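Local coordinates for tyrosine aminotransferase (Leishmania infantum, PDB 4IX8), which probably transfers the amino group of tyrosine to 2-oxoglutarate, using pyridoxal 5'-phosphate as its cofactor, at residues S68-N82 against R418-A431. Numbering follows the deposited sequence.
Sequences SNLRLSIGDPTVDGN and RATVSRPSAVLNEA
Leu-72 O takes the backbone N of Thr-420 (2.9 Å) where residues 68-82, leaving the short edge strand 70-71, pass the end of strand 416-420; Leu-72 also pairs with Gln-404 of the strand between them. Residues 76-79 form a type I turn, opened by an Asx turn at Asp-76, and Pro-424 occupies the N-cap position of the helix that follows. Thr-420 OG1 donates to Ile-74 O from above the carbonyl plane, and Arg-418 NH2, its chain bent at chi3 (69°), reaches Ser-73 O (2.9 Å). Arg-423 grips Asp-80 side-on: NE meets OD2 and NH1 meets OD1, both at 2.8 Å on syn lone pairs, with carboxylate and guanidinium planes only 14° apart. Its NH2 serves Arg-71 O (2.9 Å) and a water that also bridges Asn-69 O and Arg-71 N. Ile-74 CD1 and Val-79 CG1 lie over one face of this guanidinium. Asn-82 ND2 donates almost straight (170°) to Ser-422 O. From strand 70-71, Leu-70 CD1 presses on Ala-431 CB (3.8 Å), while Leu-72 CD2 meets Leu-428 CD2 (3.8 Å) beside Tyr-354. The turn reaches the second subunit, where Asp-76 OD2 accepts from Tyr-105 N of that chain. With every N-H-bearing nitrogen engaged, the Arg-423 guanidinium is fixed in rotation, tying the loop before the helix to Asp-80 by charge and to strand 70-71 by a hydrogen bond, while Leu-70 and Leu-72 add apolar packing against the helix.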
loop_
_atom_site.group_PDB
_atom_site.type_symbol
_atom_site.label_atom_id
_atom_site.label_comp_id
_atom_site.label_asym_id
_atom_site.label_seq_id
_atom_site.Cartn_x
_atom_site.Cartn_y
_atom_site.Cartn_z
ATOM N N SER A 68 9.267 -5.652 34.330
ATOM C CA SER A 68 8.973 -4.754 33.214
ATOM C C SER A 68 8.738 -5.532 31.922
ATOM O O SER A 68 9.312 -6.600 31.716
ATOM C CB SER A 68 10.121 -3.753 33.021
ATOM O OG SER A 68 11.360 -4.411 32.832
ATOM N N ASN A 69 7.893 -5.000 31.050
ATOM C CA ASN A 69 7.654 -5.627 29.760
ATOM C C ASN A 69 8.859 -5.457 28.855
ATOM O O ASN A 69 9.180 -4.337 28.446
ATOM C CB ASN A 69 6.415 -5.034 29.083
ATOM C CG ASN A 69 6.050 -5.749 27.784
ATOM O OD1 ASN A 69 6.142 -5.169 26.693
ATOM N ND2 ASN A 69 5.620 -7.011 27.893
ATOM N N LEU A 70 9.479 -6.582 28.492
ATOM C CA LEU A 70 10.606 -6.584 27.567
ATOM C C LEU A 70 10.170 -7.288 26.294
ATOM O O LEU A 70 9.876 -8.472 26.312
ATOM C CB LEU A 70 11.822 -7.282 28.164
ATOM C CG LEU A 70 12.390 -6.677 29.445
ATOM C CD1 LEU A 70 13.551 -7.511 29.933
ATOM C CD2 LEU A 70 12.834 -5.231 29.232
ATOM N N ARG A 71 10.110 -6.552 25.194
ATOM C CA ARG A 71 9.596 -7.094 23.954
ATOM C C ARG A 71 10.720 -7.442 22.997
ATOM O O ARG A 71 11.450 -6.558 22.550
ATOM C CB ARG A 71 8.640 -6.111 23.313
ATOM C CG ARG A 71 7.298 -6.079 23.994
ATOM C CD ARG A 71 6.485 -4.904 23.514
ATOM N NE ARG A 71 5.690 -5.248 22.341
ATOM C CZ ARG A 71 4.412 -5.622 22.384
ATOM N NH1 ARG A 71 3.782 -5.707 23.557
ATOM N NH2 ARG A 71 3.762 -5.922 21.268
ATOM N N LEU A 72 10.868 -8.744 22.730
ATOM C CA LEU A 72 11.838 -9.273 21.754
ATOM C C LEU A 72 11.194 -9.706 20.459
ATOM O O LEU A 72 11.854 -10.299 19.612
ATOM C CB LEU A 72 12.582 -10.474 22.334
ATOM C CG LEU A 72 13.208 -10.252 23.689
ATOM C CD1 LEU A 72 14.134 -11.422 23.948
ATOM C CD2 LEU A 72 13.945 -8.896 23.758
ATOM N N SER A 73 9.925 -9.342 20.300
ATOM C CA SER A 73 9.056 -9.785 19.206
ATOM C C SER A 73 8.944 -8.811 18.053
ATOM O O SER A 73 8.401 -9.130 16.988
ATOM C CB SER A 73 7.662 -10.001 19.763
ATOM O OG SER A 73 7.361 -8.948 20.676
ATOM N N ILE A 74 9.417 -7.597 18.264
ATOM C CA ILE A 74 9.121 -6.503 17.329
ATOM C C ILE A 74 10.077 -6.458 16.132
ATOM O O ILE A 74 11.282 -6.502 16.296
ATOM C CB ILE A 74 9.141 -5.165 18.067
ATOM C CG1 ILE A 74 10.437 -5.002 18.923
ATOM C CG2 ILE A 74 7.844 -5.057 18.900
ATOM C CD1 ILE A 74 10.298 -3.975 20.087
ATOM N N GLY A 75 9.534 -6.380 14.920
ATOM C CA GLY A 75 10.348 -6.454 13.710
ATOM C C GLY A 75 10.586 -5.095 13.078
ATOM O O GLY A 75 10.737 -4.989 11.863
ATOM N N ASP A 76 10.555 -4.062 13.903
ATOM C CA ASP A 76 10.687 -2.680 13.453
ATOM C C ASP A 76 12.009 -2.060 13.999
ATOM O O ASP A 76 12.186 -1.920 15.172
ATOM C CB ASP A 76 9.451 -1.890 13.901
ATOM C CG ASP A 76 9.453 -0.454 13.426
ATOM O OD1 ASP A 76 10.525 0.065 13.044
ATOM O OD2 ASP A 76 8.371 0.167 13.461
ATOM N N PRO A 77 12.922 -1.679 13.100
ATOM C CA PRO A 77 14.216 -1.208 13.586
ATOM C C PRO A 77 14.166 0.171 14.227
ATOM O O PRO A 77 15.153 0.574 14.815
ATOM C CB PRO A 77 15.078 -1.186 12.317
ATOM C CG PRO A 77 14.069 -1.029 11.160
ATOM C CD PRO A 77 12.849 -1.772 11.618
ATOM N N THR A 78 13.022 0.836 14.202
ATOM C CA THR A 78 12.946 2.193 14.712
ATOM C C THR A 78 12.594 2.215 16.192
ATOM O O THR A 78 12.584 3.273 16.773
ATOM C CB THR A 78 11.891 3.057 13.983
ATOM O OG1 THR A 78 10.592 2.515 14.223
ATOM C CG2 THR A 78 12.151 3.101 12.493
ATOM N N VAL A 79 12.337 1.065 16.814
ATOM C CA VAL A 79 11.710 1.060 18.146
ATOM C C VAL A 79 12.423 1.864 19.253
ATOM O O VAL A 79 11.766 2.571 20.010
ATOM C CB VAL A 79 11.545 -0.366 18.640
ATOM C CG1 VAL A 79 11.066 -0.399 20.081
ATOM C CG2 VAL A 79 10.534 -1.048 17.750
ATOM N N ASP A 80 13.746 1.761 19.357
ATOM C CA ASP A 80 14.469 2.344 20.488
ATOM C C ASP A 80 15.173 3.664 20.205
ATOM O O ASP A 80 15.467 4.403 21.132
ATOM C CB ASP A 80 15.481 1.331 21.000
ATOM C CG ASP A 80 14.811 0.151 21.631
ATOM O OD1 ASP A 80 14.220 0.364 22.703
ATOM O OD2 ASP A 80 14.788 -0.948 21.035
ATOM N N GLY A 81 15.485 3.934 18.941
ATOM C CA GLY A 81 16.179 5.157 18.561
ATOM C C GLY A 81 17.686 4.896 18.473
ATOM O O GLY A 81 18.460 5.794 18.112
ATOM N N ASN A 82 18.107 3.681 18.847
ATOM C CA ASN A 82 19.511 3.306 18.779
ATOM C C ASN A 82 19.979 3.226 17.315
ATOM O O ASN A 82 21.134 3.505 17.017
ATOM C CB ASN A 82 19.749 1.968 19.526
ATOM C CG ASN A 82 18.915 0.796 18.946
ATOM O OD1 ASN A 82 17.754 0.963 18.578
ATOM N ND2 ASN A 82 19.513 -0.399 18.884
ATOM N N ARG A 418 11.313 -16.797 17.584
ATOM C CA ARG A 418 11.980 -15.683 16.947
ATOM C C ARG A 418 12.236 -14.614 17.981
ATOM O O ARG A 418 11.325 -14.208 18.676
ATOM C CB ARG A 418 11.163 -15.062 15.780
ATOM C CG ARG A 418 12.077 -14.242 14.874
ATOM C CD ARG A 418 11.369 -13.372 13.900
ATOM N NE ARG A 418 10.667 -12.271 14.542
ATOM C CZ ARG A 418 10.063 -11.296 13.865
ATOM N NH1 ARG A 418 10.062 -11.286 12.529
ATOM N NH2 ARG A 418 9.470 -10.327 14.520
ATOM N N ALA A 419 13.481 -14.158 18.049
ATOM C CA ALA A 419 13.873 -13.087 18.941
ATOM C C ALA A 419 14.628 -12.063 18.130
ATOM O O ALA A 419 15.332 -12.384 17.156
ATOM C CB ALA A 419 14.720 -13.603 20.070
ATOM N N THR A 420 14.456 -10.822 18.535
ATOM C CA THR A 420 15.018 -9.689 17.843
ATOM C C THR A 420 16.388 -9.333 18.374
ATOM O O THR A 420 16.612 -9.325 19.571
ATOM C CB THR A 420 14.062 -8.500 17.976
ATOM O OG1 THR A 420 12.972 -8.703 17.045
ATOM C CG2 THR A 420 14.741 -7.208 17.670
ATOM N N VAL A 421 17.292 -9.001 17.462
ATOM C CA VAL A 421 18.692 -8.669 17.802
ATOM C C VAL A 421 18.991 -7.133 17.824
ATOM O O VAL A 421 20.092 -6.696 18.162
ATOM C CB VAL A 421 19.618 -9.445 16.824
ATOM C CG1 VAL A 421 21.024 -8.981 16.845
ATOM C CG2 VAL A 421 19.571 -10.935 17.173
ATOM N N SER A 422 18.017 -6.343 17.393
ATOM C CA SER A 422 18.194 -4.935 17.069
ATOM C C SER A 422 17.949 -4.051 18.268
ATOM O O SER A 422 18.035 -2.836 18.162
ATOM C CB SER A 422 17.257 -4.528 15.956
ATOM O OG SER A 422 15.940 -4.513 16.451
ATOM N N ARG A 423 17.544 -4.632 19.388
ATOM C CA ARG A 423 17.378 -3.820 20.576
ATOM C C ARG A 423 18.705 -3.542 21.318
ATOM O O ARG A 423 19.736 -4.175 21.045
ATOM C CB ARG A 423 16.329 -4.478 21.469
ATOM C CG ARG A 423 14.993 -4.637 20.676
ATOM C CD ARG A 423 13.797 -4.589 21.595
ATOM N NE ARG A 423 13.681 -3.278 22.235
ATOM C CZ ARG A 423 12.835 -2.992 23.219
ATOM N NH1 ARG A 423 12.821 -1.782 23.748
ATOM N NH2 ARG A 423 12.022 -3.923 23.702
ATOM N N PRO A 424 18.684 -2.573 22.254
ATOM C CA PRO A 424 19.906 -2.265 23.015
ATOM C C PRO A 424 20.314 -3.405 23.937
ATOM O O PRO A 424 19.450 -4.103 24.470
ATOM C CB PRO A 424 19.525 -0.993 23.812
ATOM C CG PRO A 424 18.380 -0.390 23.074
ATOM C CD PRO A 424 17.618 -1.586 22.506
ATOM N N SER A 425 21.622 -3.588 24.103
ATOM C CA SER A 425 22.164 -4.689 24.899
ATOM C C SER A 425 21.572 -4.803 26.288
ATOM O O SER A 425 21.345 -5.902 26.796
ATOM C CB SER A 425 23.674 -4.533 25.012
ATOM O OG SER A 425 24.235 -4.741 23.734
ATOM N N ALA A 426 21.299 -3.661 26.896
ATOM C CA ALA A 426 20.770 -3.659 28.242
ATOM C C ALA A 426 19.412 -4.349 28.246
ATOM O O ALA A 426 19.109 -5.115 29.142
ATOM C CB ALA A 426 20.677 -2.233 28.769
ATOM N N VAL A 427 18.630 -4.156 27.192
ATOM C CA VAL A 427 17.327 -4.817 27.116
ATOM C C VAL A 427 17.529 -6.330 26.894
ATOM O O VAL A 427 16.940 -7.169 27.591
ATOM C CB VAL A 427 16.478 -4.214 25.976
ATOM C CG1 VAL A 427 15.200 -5.013 25.731
ATOM C CG2 VAL A 427 16.145 -2.760 26.297
ATOM N N LEU A 428 18.391 -6.678 25.949
ATOM C CA LEU A 428 18.602 -8.084 25.616
ATOM C C LEU A 428 19.178 -8.834 26.817
ATOM O O LEU A 428 18.657 -9.875 27.202
ATOM C CB LEU A 428 19.524 -8.200 24.412
ATOM C CG LEU A 428 18.998 -7.486 23.178
ATOM C CD1 LEU A 428 19.917 -7.759 21.999
ATOM C CD2 LEU A 428 17.544 -7.904 22.819
ATOM N N ASN A 429 20.237 -8.286 27.407
ATOM C CA ASN A 429 20.894 -8.909 28.561
ATOM C C ASN A 429 19.934 -9.195 29.699
ATOM O O ASN A 429 19.948 -10.280 30.268
ATOM C CB ASN A 429 22.046 -8.032 29.057
ATOM C CG ASN A 429 23.376 -8.444 28.453
ATOM O OD1 ASN A 429 23.697 -9.624 28.409
ATOM N ND2 ASN A 429 24.145 -7.477 27.967
ATOM N N GLU A 430 19.092 -8.227 30.021
ATOM C CA GLU A 430 18.092 -8.433 31.045
ATOM C C GLU A 430 17.088 -9.513 30.642
ATOM O O GLU A 430 16.682 -10.327 31.461
ATOM C CB GLU A 430 17.343 -7.138 31.324
ATOM C CG GLU A 430 16.441 -7.225 32.544
ATOM C CD GLU A 430 15.784 -5.895 32.905
ATOM O OE1 GLU A 430 16.004 -4.881 32.198
ATOM O OE2 GLU A 430 15.090 -5.854 33.944
ATOM N N ALA A 431 16.734 -9.567 29.368
ATOM C CA ALA A 431 15.686 -10.481 28.935
ATOM C C ALA A 431 16.219 -11.923 28.895
ATOM O O ALA A 431 15.516 -12.879 29.243
ATOM C CB ALA A 431 15.153 -10.069 27.589
HETATM O O HOH W 1 9.859 -3.785 25.571
HETATM O O HOH W 2 10.975 -11.565 17.489
#